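Local coordinates for protein endo-xylogalacturonan hydrolase A (Aspergillus tubingensis, PDB 4C2L) that hydrolyses the xylose-substituted galacturonan backbone of xylogalacturonan, a component of the hairy regions of pectin, as a secreted family 28 glycosidase, at residues V61-C67 with M93-V99; R132-I138 with P155-V161. All coordinates share one frame; numbering follows the deposited sequence. Where two conformers were deposited one is given.

Interaction 1. Residues V61-C67 with M93-V99; sequences VLDLGSC and MISVSNV
Leu64 reaches across to Ile94 and Val96 from the end of a short parallel strand pairing. Its CB lies 3.8 Å from the carbonyl O of Ser95, the same O that accepts the Leu64 N-H almost straight (177°). With CG anti to the carbonyl carbon (chi1 -60°), the branch point comes over Ile94 CG2, and CD1 then rests against two methyls, Ile94 CG2 at 3.6 Å and Val96 CG2 at 3.9 Å. Leu39 of helix 32-42 also packs on this buried leucine. Leu62 N to Met93 O and Ser95 N to Leu62 O complete the pairing, which sets Leu62 beside Ile94 and Asp63 beside Ser95 in parallel, as between successive coils of the right-handed parallel beta-helix of glycoside hydrolase family 28. On the face that carries Asp63 and Ser95, Asp63 forms an Asx turn, its OD1 taking the N-H of Gly65 at 2.9 Å. That oxygen also accepts from a water that donates to Ser95 O and accepts from Ser97 N. Val99 sets both methyls against the type I turn from Leu64 to Cys67: CG2 lies 3.7 Å from Leu64 O, while CG1 is 3.9 Å from CB of Cys67, whose sulfur is disulfide-bonded to Cys70.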
# COMPACT_ATOMS: atom_id res chain seq x y z
N VAL A 61 8.29 -12.78 15.83
CA VAL A 61 8.68 -12.42 14.46
C VAL A 61 9.15 -13.66 13.70
O VAL A 61 9.95 -14.43 14.23
CB VAL A 61 9.84 -11.41 14.47
CG1 VAL A 61 10.36 -11.18 13.05
CG2 VAL A 61 9.38 -10.11 15.12
N LEU A 62 8.64 -13.85 12.48
CA LEU A 62 9.09 -14.94 11.61
C LEU A 62 10.09 -14.37 10.62
O LEU A 62 9.73 -13.57 9.75
CB LEU A 62 7.92 -15.55 10.83
CG LEU A 62 8.27 -16.62 9.80
CD1 LEU A 62 9.03 -17.77 10.44
CD2 LEU A 62 6.99 -17.14 9.14
N ASP A 63 11.34 -14.77 10.76
CA ASP A 63 12.41 -14.24 9.94
C ASP A 63 12.71 -15.25 8.84
O ASP A 63 13.02 -16.41 9.13
CB ASP A 63 13.64 -13.98 10.81
CG ASP A 63 14.69 -13.17 10.10
OD1 ASP A 63 15.18 -13.65 9.06
OD2 ASP A 63 15.01 -12.05 10.57
N LEU A 64 12.58 -14.83 7.59
CA LEU A 64 12.75 -15.73 6.44
C LEU A 64 14.16 -15.66 5.83
O LEU A 64 14.38 -16.13 4.71
CB LEU A 64 11.69 -15.45 5.37
CG LEU A 64 10.23 -15.62 5.82
CD1 LEU A 64 9.29 -15.45 4.62
CD2 LEU A 64 10.00 -16.97 6.49
N GLY A 65 15.10 -15.13 6.60
CA GLY A 65 16.43 -14.84 6.08
C GLY A 65 17.23 -16.03 5.57
O GLY A 65 18.15 -15.84 4.79
N SER A 66 16.91 -17.24 5.99
CA SER A 66 17.70 -18.39 5.53
C SER A 66 17.26 -18.89 4.15
O SER A 66 17.83 -19.83 3.60
CB SER A 66 17.67 -19.52 6.56
OG SER A 66 16.38 -20.04 6.64
N CYS A 67 16.24 -18.25 3.60
CA CYS A 67 15.75 -18.59 2.27
C CYS A 67 16.78 -18.16 1.23
O CYS A 67 17.20 -17.02 1.22
CB CYS A 67 14.44 -17.86 2.01
SG CYS A 67 13.83 -18.12 0.34
N MET A 93 6.28 -8.49 11.16
CA MET A 93 5.80 -9.77 11.66
C MET A 93 6.47 -10.89 10.87
O MET A 93 6.93 -11.87 11.46
CB MET A 93 4.29 -9.83 11.53
CG MET A 93 3.65 -8.64 12.23
SD MET A 93 1.86 -8.63 12.13
CE MET A 93 1.47 -9.89 13.33
N ILE A 94 6.49 -10.76 9.55
CA ILE A 94 7.32 -11.61 8.69
C ILE A 94 8.41 -10.73 8.10
O ILE A 94 8.11 -9.76 7.37
CB ILE A 94 6.51 -12.27 7.55
CG1 ILE A 94 5.36 -13.09 8.12
CG2 ILE A 94 7.42 -13.16 6.70
CD1 ILE A 94 4.35 -13.54 7.06
N SER A 95 9.66 -11.04 8.42
CA SER A 95 10.79 -10.19 8.00
C SER A 95 11.54 -10.88 6.86
O SER A 95 11.97 -12.03 7.00
CB SER A 95 11.72 -9.91 9.18
OG SER A 95 12.92 -9.28 8.72
N VAL A 96 11.68 -10.18 5.73
CA VAL A 96 12.33 -10.74 4.55
C VAL A 96 13.44 -9.76 4.19
O VAL A 96 13.24 -8.82 3.42
CB VAL A 96 11.35 -10.93 3.37
CG1 VAL A 96 12.01 -11.67 2.20
CG2 VAL A 96 10.12 -11.73 3.81
N SER A 97 14.61 -9.96 4.81
CA SER A 97 15.70 -9.00 4.70
C SER A 97 16.83 -9.58 3.87
O SER A 97 17.38 -10.63 4.23
CB SER A 97 16.22 -8.64 6.09
OG SER A 97 17.20 -7.61 6.01
N ASN A 98 17.17 -8.91 2.78
CA ASN A 98 18.28 -9.35 1.93
C ASN A 98 18.15 -10.81 1.48
O ASN A 98 19.11 -11.59 1.54
CB ASN A 98 19.62 -9.11 2.64
CG ASN A 98 20.79 -9.08 1.67
OD1 ASN A 98 20.60 -8.92 0.46
ND2 ASN A 98 22.00 -9.23 2.19
N VAL A 99 16.96 -11.18 1.02
CA VAL A 99 16.74 -12.53 0.56
C VAL A 99 16.78 -12.48 -0.95
O VAL A 99 16.15 -11.61 -1.56
CB VAL A 99 15.38 -13.07 1.07
CG1 VAL A 99 14.99 -14.35 0.34
CG2 VAL A 99 15.47 -13.29 2.58
O HOH W 1 14.94 -12.04 6.58
O HOH W 2 15.11 -10.34 8.84
O HOH W 3 19.28 -13.27 3.99

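Interaction 2. Residues R132-I138 with P155-V161; sequences RPTLLYI and PNVFNSV
Pro155 and Arg132 open the contact between two successive coils of the right-handed parallel beta-helix. Pro155 O accepts from Arg132 NH1 at 2.8 Å; the bond is bent (137° at hydrogen), and the oxygen is tilted out of the guanidinium plane. Asn156 follows with its amide stacked on that guanidinium, the planes 12° apart and Asn156 CG 3.8 Å above the centre of one face. Asn187 holds both outer ends: Asn156 ND2 donates to Asn187 O, and Arg132 NH2 to Asn187 OD1. The Asn156 side chain lies about 7 Å from that of Asp210, the probable proton donor, so this pair is close to the likely active site. A water joins Asn156 N to Pro133 O and Val157 O, and the latter also accepts from Leu135 N. Val157 runs alongside Thr134, pointing the same way. Phe158 contributes its carbonyl to Leu136 N, and Leu136 pairs in parallel with the next residue, Asn159. The Asn159 side chain, with CG anti to its carbonyl carbon (chi1 -59°), brings OD1 to 3.4 Å from Leu136 CD2, while Gln151 donates to that oxygen and ND2 bonds Gly190 O. Ser160 N donates to Leu136 O, and Ser160 O accepts from Ile138 N. Val161 CG2 meets Ile138 CD1 at 4.2 Å. Nearby, a water that donates to Ile138 O at 2.8 Å sits over the centre of one face of the Tyr137 ring.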
# COMPACT_ATOMS: atom_id res chain seq x y z
N ARG A 132 2.83 -0.26 15.61
CA ARG A 132 2.48 -1.62 15.14
C ARG A 132 3.38 -2.09 14.00
O ARG A 132 3.81 -1.29 13.16
CB ARG A 132 1.03 -1.64 14.64
CG ARG A 132 0.01 -1.27 15.70
CD ARG A 132 -1.31 -0.89 15.05
NE ARG A 132 -1.22 0.47 14.51
CZ ARG A 132 -2.04 0.98 13.59
NH1 ARG A 132 -3.00 0.22 13.06
NH2 ARG A 132 -1.90 2.24 13.21
N PRO A 133 3.63 -3.41 13.92
CA PRO A 133 4.47 -3.96 12.87
C PRO A 133 3.75 -4.10 11.52
O PRO A 133 2.53 -4.20 11.49
CB PRO A 133 4.81 -5.36 13.39
CG PRO A 133 3.61 -5.73 14.21
CD PRO A 133 3.19 -4.45 14.88
N THR A 134 4.53 -4.15 10.45
CA THR A 134 4.06 -4.52 9.10
C THR A 134 3.98 -6.02 8.99
O THR A 134 4.87 -6.73 9.50
CB THR A 134 5.06 -3.96 8.08
OG1 THR A 134 4.98 -2.54 8.18
CG2 THR A 134 4.77 -4.45 6.63
N LEU A 135 2.94 -6.53 8.33
CA LEU A 135 2.73 -7.98 8.27
C LEU A 135 3.80 -8.69 7.43
O LEU A 135 4.40 -9.67 7.91
CB LEU A 135 1.31 -8.28 7.72
CG LEU A 135 1.02 -9.75 7.49
CD1 LEU A 135 0.98 -10.48 8.83
CD2 LEU A 135 -0.31 -9.87 6.76
N LEU A 136 4.04 -8.22 6.19
CA LEU A 136 5.08 -8.79 5.32
C LEU A 136 6.02 -7.65 4.93
O LEU A 136 5.65 -6.74 4.17
CB LEU A 136 4.46 -9.43 4.07
CG LEU A 136 5.46 -10.07 3.09
CD1 LEU A 136 6.34 -11.12 3.78
CD2 LEU A 136 4.69 -10.70 1.95
N TYR A 137 7.22 -7.70 5.47
CA TYR A 137 8.15 -6.59 5.38
C TYR A 137 9.37 -7.05 4.60
O TYR A 137 10.16 -7.88 5.07
CB TYR A 137 8.54 -6.16 6.80
CG TYR A 137 9.43 -4.95 6.87
CD1 TYR A 137 8.89 -3.66 6.96
CD2 TYR A 137 10.82 -5.09 6.92
CE1 TYR A 137 9.70 -2.54 7.04
CE2 TYR A 137 11.65 -3.97 7.01
CZ TYR A 137 11.08 -2.71 7.07
OH TYR A 137 11.86 -1.59 7.17
N ILE A 138 9.50 -6.53 3.38
CA ILE A 138 10.58 -6.92 2.48
C ILE A 138 11.56 -5.76 2.41
O ILE A 138 11.18 -4.62 2.11
CB ILE A 138 10.01 -7.24 1.07
CG1 ILE A 138 9.20 -8.52 1.10
CG2 ILE A 138 11.13 -7.35 0.02
CD1 ILE A 138 8.19 -8.60 -0.04
N PRO A 155 -2.20 -5.97 11.80
CA PRO A 155 -2.28 -4.89 12.79
C PRO A 155 -2.14 -3.51 12.13
O PRO A 155 -2.70 -2.53 12.62
CB PRO A 155 -1.07 -5.13 13.69
CG PRO A 155 -0.66 -6.53 13.46
CD PRO A 155 -1.18 -7.00 12.13
N ASN A 156 -1.42 -3.45 11.02
CA ASN A 156 -1.03 -2.16 10.41
C ASN A 156 -0.83 -2.47 8.92
O ASN A 156 -1.70 -3.07 8.30
CB ASN A 156 0.27 -1.70 11.12
CG ASN A 156 0.56 -0.18 11.03
OD1 ASN A 156 1.35 0.32 11.85
ND2 ASN A 156 0.03 0.52 10.05
N VAL A 157 0.31 -2.09 8.33
CA VAL A 157 0.51 -2.24 6.88
C VAL A 157 0.54 -3.73 6.51
O VAL A 157 1.12 -4.54 7.24
CB VAL A 157 1.82 -1.54 6.44
CG1 VAL A 157 2.13 -1.81 4.96
CG2 VAL A 157 1.68 -0.03 6.70
N PHE A 158 -0.08 -4.10 5.38
CA PHE A 158 -0.03 -5.49 4.91
C PHE A 158 1.38 -5.80 4.38
O PHE A 158 2.05 -6.72 4.86
CB PHE A 158 -1.00 -5.72 3.74
CG PHE A 158 -2.45 -5.85 4.12
CD1 PHE A 158 -3.28 -4.73 4.21
CD2 PHE A 158 -3.01 -7.12 4.26
CE1 PHE A 158 -4.65 -4.87 4.49
CE2 PHE A 158 -4.37 -7.28 4.53
CZ PHE A 158 -5.19 -6.15 4.66
N ASN A 159 1.81 -5.06 3.36
CA ASN A 159 3.05 -5.37 2.66
C ASN A 159 3.86 -4.11 2.47
O ASN A 159 3.31 -3.07 2.09
CB ASN A 159 2.75 -5.90 1.24
CG ASN A 159 1.91 -7.14 1.26
OD1 ASN A 159 2.39 -8.21 1.62
ND2 ASN A 159 0.63 -7.01 0.91
N SER A 160 5.16 -4.20 2.71
CA SER A 160 6.07 -3.09 2.47
C SER A 160 7.29 -3.60 1.70
O SER A 160 7.75 -4.72 1.96
CB SER A 160 6.50 -2.50 3.81
OG SER A 160 7.41 -1.43 3.63
N VAL A 161 7.81 -2.79 0.79
CA VAL A 161 9.02 -3.15 0.05
C VAL A 161 9.92 -1.93 0.12
O VAL A 161 9.51 -0.82 -0.23
CB VAL A 161 8.73 -3.50 -1.43
CG1 VAL A 161 10.02 -3.84 -2.17
CG2 VAL A 161 7.74 -4.66 -1.53
O HOH W 4 2.96 1.80 13.47
O HOH W 5 0.49 -5.20 9.96
O HOH W 6 3.04 -1.21 9.67
O HOH W 7 6.41 -1.09 6.63
O HOH W 8 9.74 -3.07 3.91

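In the fold
Interaction 1 precedes interaction 2 in sequence, and their centres lie 12 Å apart. They meet through neighbouring strands 95-97 and 134-139, which with 159-162 lie side by side in one parallel sheet of the beta-helix; strand 62-63 pairs in parallel on the far side of 95-97 from 134-139, continuing the series toward the N-terminal end. Backbone contacts link the two directly: Met93 N lies 2.8 Å from Thr134 O, and Val96 N 2.8 Å from Tyr137 O, both probable hydrogen bonds. Met93 also packs on Pro133 and Pro155. Interaction 1 is centred about 20 Å from the chain centre, whereas interaction 2, about 9 Å from it, lies nearer the probable proton donor Asp210.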